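MsStt7d protein (Micromonas, PDB 4IX3) probably transfers phosphate from ATP to other proteins, as the catalytic domain of an algal homolog of the state-transition kinase Stt7. Local coordinates at residues Arg158-Gly163 and Lys244-Asp249; Val165-Lys170 and Asn203-Asp208. All coordinates share one frame; numbering follows the deposited sequence. Where two conformers were deposited one is given.

Contact 1. Residues Arg158-Gly163 and Lys244-Asp249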
ATOM      1  N   ARG B 158      17.515  22.056  -3.025  1.00 11.83           N
ATOM      2  CA  ARG B 158      16.876  22.874  -1.977  1.00 11.50           C
ATOM      3  C   ARG B 158      16.246  22.013  -0.878  1.00 11.86           C
ATOM      4  O   ARG B 158      16.345  22.346   0.324  1.00 13.77           O
ATOM      5  CB  ARG B 158      15.794  23.734  -2.637  1.00 12.79           C
ATOM      6  CG  ARG B 158      16.380  24.869  -3.462  1.00 16.87           C
ATOM      7  CD  ARG B 158      15.301  25.649  -4.242  1.00 18.31           C
ATOM      8  NE  ARG B 158      14.433  26.323  -3.281  1.00 19.52           N
ATOM      9  CZ  ARG B 158      13.160  26.638  -3.494  1.00 19.16           C
ATOM     10  NH1 ARG B 158      12.550  26.288  -4.628  1.00 24.61           N
ATOM     11  NH2 ARG B 158      12.494  27.303  -2.562  1.00 24.00           N
ATOM     12  N   LEU B 159      15.647  20.857  -1.214  1.00 11.20           N
ATOM     13  CA  LEU B 159      15.156  19.935  -0.179  1.00 10.90           C
ATOM     14  C   LEU B 159      16.286  19.436   0.705  1.00 11.61           C
ATOM     15  O   LEU B 159      16.235  19.484   1.949  1.00 12.19           O
ATOM     16  CB  LEU B 159      14.388  18.780  -0.817  1.00 11.38           C
ATOM     17  CG  LEU B 159      13.043  19.211  -1.400  1.00 10.53           C
ATOM     18  CD1 LEU B 159      12.442  18.157  -2.313  1.00 13.48           C
ATOM     19  CD2 LEU B 159      11.997  19.572  -0.345  1.00 13.30           C
ATOM     20  N   HIS B 160      17.370  19.008   0.050  1.00 11.24           N
ATOM     21  CA  HIS B 160      18.487  18.496   0.823  1.00 12.71           C
ATOM     22  C   HIS B 160      19.096  19.530   1.761  1.00 13.38           C
ATOM     23  O   HIS B 160      19.507  19.217   2.892  1.00 14.46           O
ATOM     24  CB  HIS B 160      19.584  17.894  -0.063  1.00 12.26           C
ATOM     25  CG  HIS B 160      19.081  16.771  -0.918  1.00 12.49           C
ATOM     26  ND1 HIS B 160      19.699  16.361  -2.058  1.00 13.03           N
ATOM     27  CD2 HIS B 160      17.956  15.984  -0.774  1.00 11.03           C
ATOM     28  CE1 HIS B 160      19.000  15.360  -2.620  1.00 12.25           C
ATOM     29  NE2 HIS B 160      17.926  15.115  -1.848  1.00 11.65           N
ATOM     30  N   GLU B 161      19.157  20.779   1.300  1.00 14.05           N
ATOM     31  CA  GLU B 161      19.694  21.900   2.071  1.00 17.09           C
ATOM     32  C   GLU B 161      18.913  22.108   3.380  1.00 16.33           C
ATOM     33  O   GLU B 161      19.461  22.554   4.377  1.00 19.49           O
ATOM     34  CB  GLU B 161      19.684  23.174   1.191  1.00 19.92           C
ATOM     35  CG  GLU B 161      20.384  24.423   1.706  1.00 28.16           C
ATOM     36  CD  GLU B 161      20.179  25.616   0.760  1.00 38.64           C
ATOM     37  OE1 GLU B 161      19.847  25.438  -0.447  1.00 46.22           O
ATOM     38  OE2 GLU B 161      20.311  26.762   1.229  1.00 61.68           O
ATOM     39  N   CYS B 162      17.631  21.789   3.369  1.00 14.03           N
ATOM     40  CA  CYS B 162      16.851  21.907   4.592  0.50 16.06           C
ATOM     41  C   CYS B 162      16.598  20.569   5.250  1.00 15.12           C
ATOM     42  O   CYS B 162      15.737  20.452   6.137  1.00 16.46           O
ATOM     43  CB  CYS B 162      15.573  22.708   4.383  0.50 17.11           C
ATOM     44  SG  CYS B 162      14.285  21.852   3.456  0.50 12.30           S
ATOM     45  N   GLY B 163      17.408  19.574   4.890  1.00 14.60           N
ATOM     46  CA  GLY B 163      17.432  18.292   5.582  1.00 16.48           C
ATOM     47  C   GLY B 163      16.456  17.236   5.087  1.00 13.19           C
ATOM     48  O   GLY B 163      16.371  16.181   5.693  1.00 16.24           O
ATOM     49  N   LYS B 244      25.427   9.771   3.638  1.00 19.10           N
ATOM     50  CA  LYS B 244      24.964  10.436   2.421  1.00 17.77           C
ATOM     51  C   LYS B 244      23.580   9.989   1.935  1.00 16.26           C
ATOM     52  O   LYS B 244      23.395   9.554   0.779  1.00 16.67           O
ATOM     53  CB  LYS B 244      25.969  10.288   1.260  1.00 19.93           C
ATOM     54  CG  LYS B 244      27.371  10.747   1.622  1.00 22.11           C
ATOM     55  CD  LYS B 244      28.255  10.732   0.387  1.00 24.51           C
ATOM     56  CE  LYS B 244      29.507  11.566   0.526  1.00 29.35           C
ATOM     57  NZ  LYS B 244      30.229  11.558   1.815  1.00 37.78           N
ATOM     58  N   PRO B 245      22.571  10.071   2.830  1.00 18.12           N
ATOM     59  CA  PRO B 245      21.241   9.607   2.459  1.00 16.39           C
ATOM     60  C   PRO B 245      20.644  10.373   1.284  1.00 14.01           C
ATOM     61  O   PRO B 245      19.819   9.822   0.535  1.00 16.27           O
ATOM     62  CB  PRO B 245      20.414   9.841   3.723  1.00 18.13           C
ATOM     63  CG  PRO B 245      21.150  10.957   4.442  1.00 17.48           C
ATOM     64  CD  PRO B 245      22.618  10.691   4.160  1.00 18.49           C
ATOM     65  N   ASP B 246      21.097  11.616   1.059  1.00 14.46           N
ATOM     66  CA  ASP B 246      20.645  12.386  -0.103  1.00 14.00           C
ATOM     67  C   ASP B 246      20.999  11.726  -1.435  1.00 12.08           C
ATOM     68  O   ASP B 246      20.361  11.987  -2.437  1.00 13.30           O
ATOM     69  CB  ASP B 246      21.204  13.817  -0.042  1.00 14.33           C
ATOM     70  CG  ASP B 246      22.715  13.825   0.036  1.00 14.77           C
ATOM     71  OD1 ASP B 246      23.327  14.489  -0.825  1.00 18.01           O
ATOM     72  OD2 ASP B 246      23.276  13.206   0.970  1.00 18.36           O
ATOM     73  N   ARG B 247      22.088  10.947  -1.418  1.00 12.19           N
ATOM     74  CA  ARG B 247      22.512  10.213  -2.632  1.00 12.70           C
ATOM     75  C   ARG B 247      21.503   9.136  -3.029  1.00 12.10           C
ATOM     76  O   ARG B 247      21.495   8.704  -4.188  1.00 13.46           O
ATOM     77  CB  ARG B 247      23.916   9.623  -2.486  1.00 14.59           C
ATOM     78  CG  ARG B 247      25.006  10.551  -3.001  1.00 17.59           C
ATOM     79  CD  ARG B 247      25.010  11.961  -2.414  1.00 17.08           C
ATOM     80  NE  ARG B 247      26.301  12.584  -2.675  1.00 15.61           N
ATOM     81  CZ  ARG B 247      26.842  13.548  -1.937  1.00 15.05           C
ATOM     82  NH1 ARG B 247      26.120  14.147  -0.990  1.00 17.99           N
ATOM     83  NH2 ARG B 247      28.090  13.937  -2.153  1.00 18.68           N
ATOM     84  N   PHE B 248      20.545   8.789  -2.141  1.00 12.33           N
ATOM     85  CA  PHE B 248      19.412   7.976  -2.600  1.00 12.98           C
ATOM     86  C   PHE B 248      18.607   8.717  -3.668  1.00 11.48           C
ATOM     87  O   PHE B 248      18.228   8.163  -4.720  1.00 12.34           O
ATOM     88  CB  PHE B 248      18.519   7.628  -1.391  1.00 13.87           C
ATOM     89  CG  PHE B 248      17.374   6.711  -1.742  1.00 13.13           C
ATOM     90  CD1 PHE B 248      17.413   5.355  -1.391  1.00 15.57           C
ATOM     91  CD2 PHE B 248      16.200   7.187  -2.306  1.00 12.95           C
ATOM     92  CE1 PHE B 248      16.364   4.488  -1.741  1.00 14.99           C
ATOM     93  CE2 PHE B 248      15.135   6.360  -2.618  1.00 14.81           C
ATOM     94  CZ  PHE B 248      15.223   4.985  -2.337  1.00 14.79           C
ATOM     95  N   ASP B 249      18.383  10.015  -3.420  1.00 11.53           N
ATOM     96  CA  ASP B 249      17.679  10.845  -4.397  1.00 11.69           C
ATOM     97  C   ASP B 249      18.508  11.084  -5.672  1.00  9.86           C
ATOM     98  O   ASP B 249      17.950  11.154  -6.755  1.00 10.41           O
ATOM     99  CB  ASP B 249      17.303  12.215  -3.822  1.00 11.20           C
ATOM    100  CG  ASP B 249      16.131  12.173  -2.834  1.00 11.87           C
ATOM    101  OD1 ASP B 249      15.336  11.198  -2.828  1.00 10.80           O
ATOM    102  OD2 ASP B 249      15.960  13.210  -2.136  1.00 11.48           O
TER
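H160, near the end of helix 141-161, meets D249 and D246 of helix 246-261 in the helical lobe of the kinase fold. This fits the histidine-to-aspartate link between helices E and F known from other protein kinases. The H160 ring edge points at D249. H160 NE2 donates to D249 OD2 at 2.8 Å, and the bond is nearly straight at 174°. The acceptor lies in the ring plane and uses its anti lone pair. Ring and carboxylate are nearly coplanar, only 18° apart. D246 comes in over one ring face, with its CB 3.6 Å from the H160 ring centroid, a CH-pi contact. The D246 CG sits between its backbone N and carbonyl carbon (chi1 57°), which swings the carboxylate away from over the ring, toward R247. There R247 NH1 makes a salt bridge to D246 OD1 at 2.8 Å. D249 OD2 also accepts from the backbone N of H166. An alanine here has no ring N-H to give, so D249 OD2 would probably be left with one donor fewer and a gap would probably open beside D246 CB. Just past H160 the helix ends in a Schellman motif with G163 at positive phi. W240 of helix 236-243 packs on H160, P245 and D246. L159 leans on V73 of helix 59-76, and G163 bonds through its backbone to C195.

Contact 2. Residues Val165-Lys170 and Asn203-Asp208. With MG (magnesium ion), chain E.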
ATOM      1  N   VAL B 165      15.103  14.386   2.551  1.00 12.27           N
ATOM      2  CA  VAL B 165      15.346  13.446   1.458  1.00 11.99           C
ATOM      3  C   VAL B 165      14.004  12.918   0.990  1.00 10.76           C
ATOM      4  O   VAL B 165      13.220  12.438   1.835  1.00 12.24           O
ATOM      5  CB  VAL B 165      16.318  12.322   1.863  1.00 12.40           C
ATOM      6  CG1 VAL B 165      16.504  11.286   0.758  1.00 12.45           C
ATOM      7  CG2 VAL B 165      17.634  12.946   2.283  1.00 14.97           C
ATOM      8  N   HIS B 166      13.708  13.036  -0.295  1.00 10.68           N
ATOM      9  CA  HIS B 166      12.336  12.793  -0.766  1.00 10.46           C
ATOM     10  C   HIS B 166      12.050  11.282  -0.736  1.00 10.83           C
ATOM     11  O   HIS B 166      10.961  10.861  -0.312  1.00 11.78           O
ATOM     12  CB  HIS B 166      12.210  13.391  -2.188  1.00 11.24           C
ATOM     13  CG  HIS B 166      10.889  13.137  -2.808  1.00 10.42           C
ATOM     14  ND1 HIS B 166       9.902  14.065  -2.997  1.00 13.66           N
ATOM     15  CD2 HIS B 166      10.404  11.936  -3.278  1.00  8.92           C
ATOM     16  CE1 HIS B 166       8.834  13.463  -3.574  1.00  8.17           C
ATOM     17  NE2 HIS B 166       9.176  12.158  -3.767  1.00 13.55           N
ATOM     18  N   ARG B 167      13.004  10.490  -1.213  1.00 11.55           N
ATOM     19  CA  ARG B 167      12.901   9.036  -1.150  1.00 11.58           C
ATOM     20  C   ARG B 167      12.098   8.391  -2.283  1.00 11.35           C
ATOM     21  O   ARG B 167      12.255   7.199  -2.543  1.00 14.16           O
ATOM     22  CB  ARG B 167      12.324   8.606   0.203  1.00 13.13           C
ATOM     23  CG  ARG B 167      13.175   7.586   0.943  1.00 14.10           C
ATOM     24  CD  ARG B 167      12.311   6.605   1.718  1.00 23.74           C
ATOM     25  NE  ARG B 167      12.792   6.413   3.083  1.00 35.95           N
ATOM     26  CZ  ARG B 167      13.489   5.356   3.488  1.00 24.88           C
ATOM     27  NH1 ARG B 167      13.788   4.389   2.631  1.00 33.68           N
ATOM     28  NH2 ARG B 167      13.886   5.265   4.749  1.00 28.72           N
ATOM     29  N   ASP B 168      11.237   9.155  -2.951  1.00 11.05           N
ATOM     30  CA  ASP B 168      10.377   8.550  -3.986  1.00 10.76           C
ATOM     31  C   ASP B 168      10.363   9.380  -5.257  1.00 10.77           C
ATOM     32  O   ASP B 168       9.327   9.614  -5.876  1.00 12.38           O
ATOM     33  CB  ASP B 168       8.940   8.313  -3.450  1.00 12.62           C
ATOM     34  CG  ASP B 168       8.162   7.263  -4.249  1.00 12.74           C
ATOM     35  OD1 ASP B 168       8.776   6.559  -5.070  1.00 14.12           O
ATOM     36  OD2 ASP B 168       6.921   7.175  -4.067  1.00 13.98           O
ATOM     37  N   VAL B 169      11.569   9.804  -5.635  1.00 10.67           N
ATOM     38  CA  VAL B 169      11.711  10.558  -6.885  1.00 10.00           C
ATOM     39  C   VAL B 169      11.517   9.595  -8.060  1.00 10.85           C
ATOM     40  O   VAL B 169      12.164   8.523  -8.131  1.00 11.59           O
ATOM     41  CB  VAL B 169      13.104  11.225  -6.922  1.00 10.25           C
ATOM     42  CG1 VAL B 169      13.387  11.813  -8.296  1.00 11.56           C
ATOM     43  CG2 VAL B 169      13.206  12.288  -5.837  1.00 10.74           C
ATOM     44  N   LYS B 170      10.663   9.996  -8.990  1.00 10.64           N
ATOM     45  CA  LYS B 170      10.385   9.211 -10.185  1.00 10.38           C
ATOM     46  C   LYS B 170       9.466  10.051 -11.071  1.00  8.96           C
ATOM     47  O   LYS B 170       8.823  10.983 -10.569  1.00 10.30           O
ATOM     48  CB  LYS B 170       9.753   7.812  -9.881  1.00 11.57           C
ATOM     49  CG  LYS B 170       8.477   7.920  -9.029  1.00 11.47           C
ATOM     50  CD  LYS B 170       8.074   6.526  -8.589  1.00 14.08           C
ATOM     51  CE  LYS B 170       6.802   6.505  -7.752  1.00 14.73           C
ATOM     52  NZ  LYS B 170       6.869   5.403  -6.749  1.00 14.06           N
ATOM     53  N   ASN B 203      10.991  10.099  10.273  1.00 21.79           N
ATOM     54  CA  ASN B 203      10.966   9.011   9.301  1.00 23.96           C
ATOM     55  C   ASN B 203      12.371   8.584   8.810  1.00 20.87           C
ATOM     56  O   ASN B 203      12.575   8.250   7.624  1.00 22.73           O
ATOM     57  CB  ASN B 203      10.012   9.379   8.158  1.00 24.99           C
ATOM     58  CG  ASN B 203       9.517   8.174   7.377  1.00 24.06           C
ATOM     59  OD1 ASN B 203       9.299   7.113   7.945  1.00 29.63           O
ATOM     60  ND2 ASN B 203       9.309   8.341   6.072  1.00 23.84           N
ATOM     61  N   TYR B 204      13.325   8.624   9.735  1.00 21.24           N
ATOM     62  CA  TYR B 204      14.743   8.476   9.428  1.00 21.11           C
ATOM     63  C   TYR B 204      15.332   7.455  10.393  1.00 25.80           C
ATOM     64  O   TYR B 204      15.335   7.678  11.591  1.00 29.87           O
ATOM     65  CB  TYR B 204      15.386   9.834   9.649  1.00 22.79           C
ATOM     66  CG  TYR B 204      16.828   9.976   9.205  1.00 20.26           C
ATOM     67  CD1 TYR B 204      17.247   9.473   7.973  1.00 19.28           C
ATOM     68  CD2 TYR B 204      17.754  10.614  10.003  1.00 19.03           C
ATOM     69  CE1 TYR B 204      18.551   9.667   7.530  1.00 19.69           C
ATOM     70  CE2 TYR B 204      19.076  10.805   9.591  1.00 19.92           C
ATOM     71  CZ  TYR B 204      19.462  10.361   8.333  1.00 20.28           C
ATOM     72  OH  TYR B 204      20.756  10.585   7.853  1.00 24.57           O
ATOM     73  N   TYR B 205      15.767   6.311   9.877  1.00 26.07           N
ATOM     74  CA  TYR B 205      16.100   5.148  10.715  1.00 29.95           C
ATOM     75  C   TYR B 205      17.104   4.292   9.948  1.00 28.41           C
ATOM     76  O   TYR B 205      17.136   4.402   8.713  1.00 31.39           O
ATOM     77  CB  TYR B 205      14.820   4.361  11.070  1.00 31.44           C
ATOM     78  CG  TYR B 205      13.901   4.128   9.878  1.00 28.91           C
ATOM     79  CD1 TYR B 205      14.155   3.096   8.973  1.00 33.64           C
ATOM     80  CD2 TYR B 205      12.826   4.987   9.608  1.00 34.19           C
ATOM     81  CE1 TYR B 205      13.328   2.890   7.881  1.00 33.42           C
ATOM     82  CE2 TYR B 205      12.015   4.807   8.496  1.00 30.10           C
ATOM     83  CZ  TYR B 205      12.270   3.753   7.634  1.00 33.61           C
ATOM     84  OH  TYR B 205      11.491   3.534   6.508  1.00 38.00           O
ATOM     85  N   PRO B 206      17.933   3.473  10.648  1.00 35.29           N
ATOM     86  CA  PRO B 206      18.853   2.621   9.900  1.00 33.57           C
ATOM     87  C   PRO B 206      18.069   1.486   9.270  1.00 28.82           C
ATOM     88  O   PRO B 206      17.062   1.022   9.836  1.00 34.57           O
ATOM     89  CB  PRO B 206      19.815   2.056  10.957  1.00 34.67           C
ATOM     90  CG  PRO B 206      19.543   2.817  12.211  1.00 37.71           C
ATOM     91  CD  PRO B 206      18.150   3.381  12.100  1.00 32.05           C
ATOM     92  N   GLY B 207      18.555   1.020   8.121  1.00 32.22           N
ATOM     93  CA  GLY B 207      17.962  -0.145   7.471  1.00 35.20           C
ATOM     94  C   GLY B 207      17.009   0.181   6.342  1.00 34.82           C
ATOM     95  O   GLY B 207      16.689   1.357   6.084  1.00 30.86           O
ATOM     96  N   ASP B 208      16.573  -0.854   5.632  1.00 31.40           N
ATOM     97  CA  ASP B 208      15.695  -0.683   4.482  1.00 32.14           C
ATOM     98  C   ASP B 208      14.423   0.075   4.902  1.00 31.85           C
ATOM     99  O   ASP B 208      13.942  -0.099   6.044  1.00 32.04           O
ATOM    100  CB  ASP B 208      15.415  -2.006   3.727  1.00 30.69           C
ATOM    101  CG  ASP B 208      16.701  -2.688   3.153  1.00 29.36           C
ATOM    102  OD1 ASP B 208      17.733  -2.010   2.977  1.00 30.79           O
ATOM    103  OD2 ASP B 208      16.696  -3.897   2.801  1.00 34.52           O
TER
HETATM  104 MG    MG E 601       5.339   7.252  -2.821  1.00 18.83          MG
HETATM  105  O   HOH W   1       6.562   7.720  -1.218  1.00 21.20           O
HETATM  106  O   HOH W   2       3.685   7.504  -1.493  1.00 24.32           O
HETATM  107  O   HOH W   3       4.020   6.879  -4.291  1.00 21.73           O
HETATM  108  O   HOH W   4       5.481   5.311  -2.352  1.00 21.12           O
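R167 reaches across to Y205 with one branch of its guanidinium. R167 NH2 lies 3.4 Å from Y205 OH, but the angle is poor and no hydrogen bond forms. The same NH2 is 3.6 Å from Y205 CZ, so the contact is with the hydroxyl end of the ring. The side chains run at about a right angle, yet guanidinium and ring planes are only 24° apart. NH2 approaches the ring obliquely. At the guanidinium edge lies N203 O, 4.3 Å from R167 NH2. The arginine chain is bent at chi2 (-145°) and chi3 (-133°), which carries the group over to the tyrosine. NH1 makes a weak hydrogen bond to P210 O, further along the same loop. Y205 also packs on P210 and R230. N203 ND2 bonds to A192 O, tying the start of 203-208 to the residue just ahead of strand 193-194. R167 is the arginine of the HRD motif, H166-R167-D168, in the catalytic loop, and 203-208 belongs to the activation segment. In many kinases this arginine pairs with a phosphorylated residue of that segment. Next to it, D168 turns to the metal. D168 OD2 binds magnesium at 2.0 Å; four waters and D188 complete six ligands. The other carboxylate oxygen takes K170: NZ donates to the syn lone pair of D168 OD1 at 2.8 Å, with a weak second bond to OD2. OD2 thus serves the metal and, weakly, the lysine. K170 NZ has another salt bridge, to D212, and its side chain packs on D55 of the second subunit. N173 ND2 bonds to D168 O. V169 packs on S252 and V256 of helix 246-261.

Contact 1 and contact 2 lie 10 Å apart between centres, in the helical lobe of one kinase domain. Contact 2 is nested inside the loop that contact 1 closes: 158-163 comes first, then 165-170, 203-208 and 244-249. The catalytic loop follows helix 141-161 after a tight turn and the short strand 164-165, and lies against helix 246-261. D249 joins the two contacts. Besides its bond to H166, its OD1 probably accepts from R167 N at 2.9 Å. P245 CG also packs on Y204 OH, at 3.5 Å. Through D249, helix 246-261 thus bonds to the backbone of the loop whose D168 carries the magnesium ion, with the activation segment alongside.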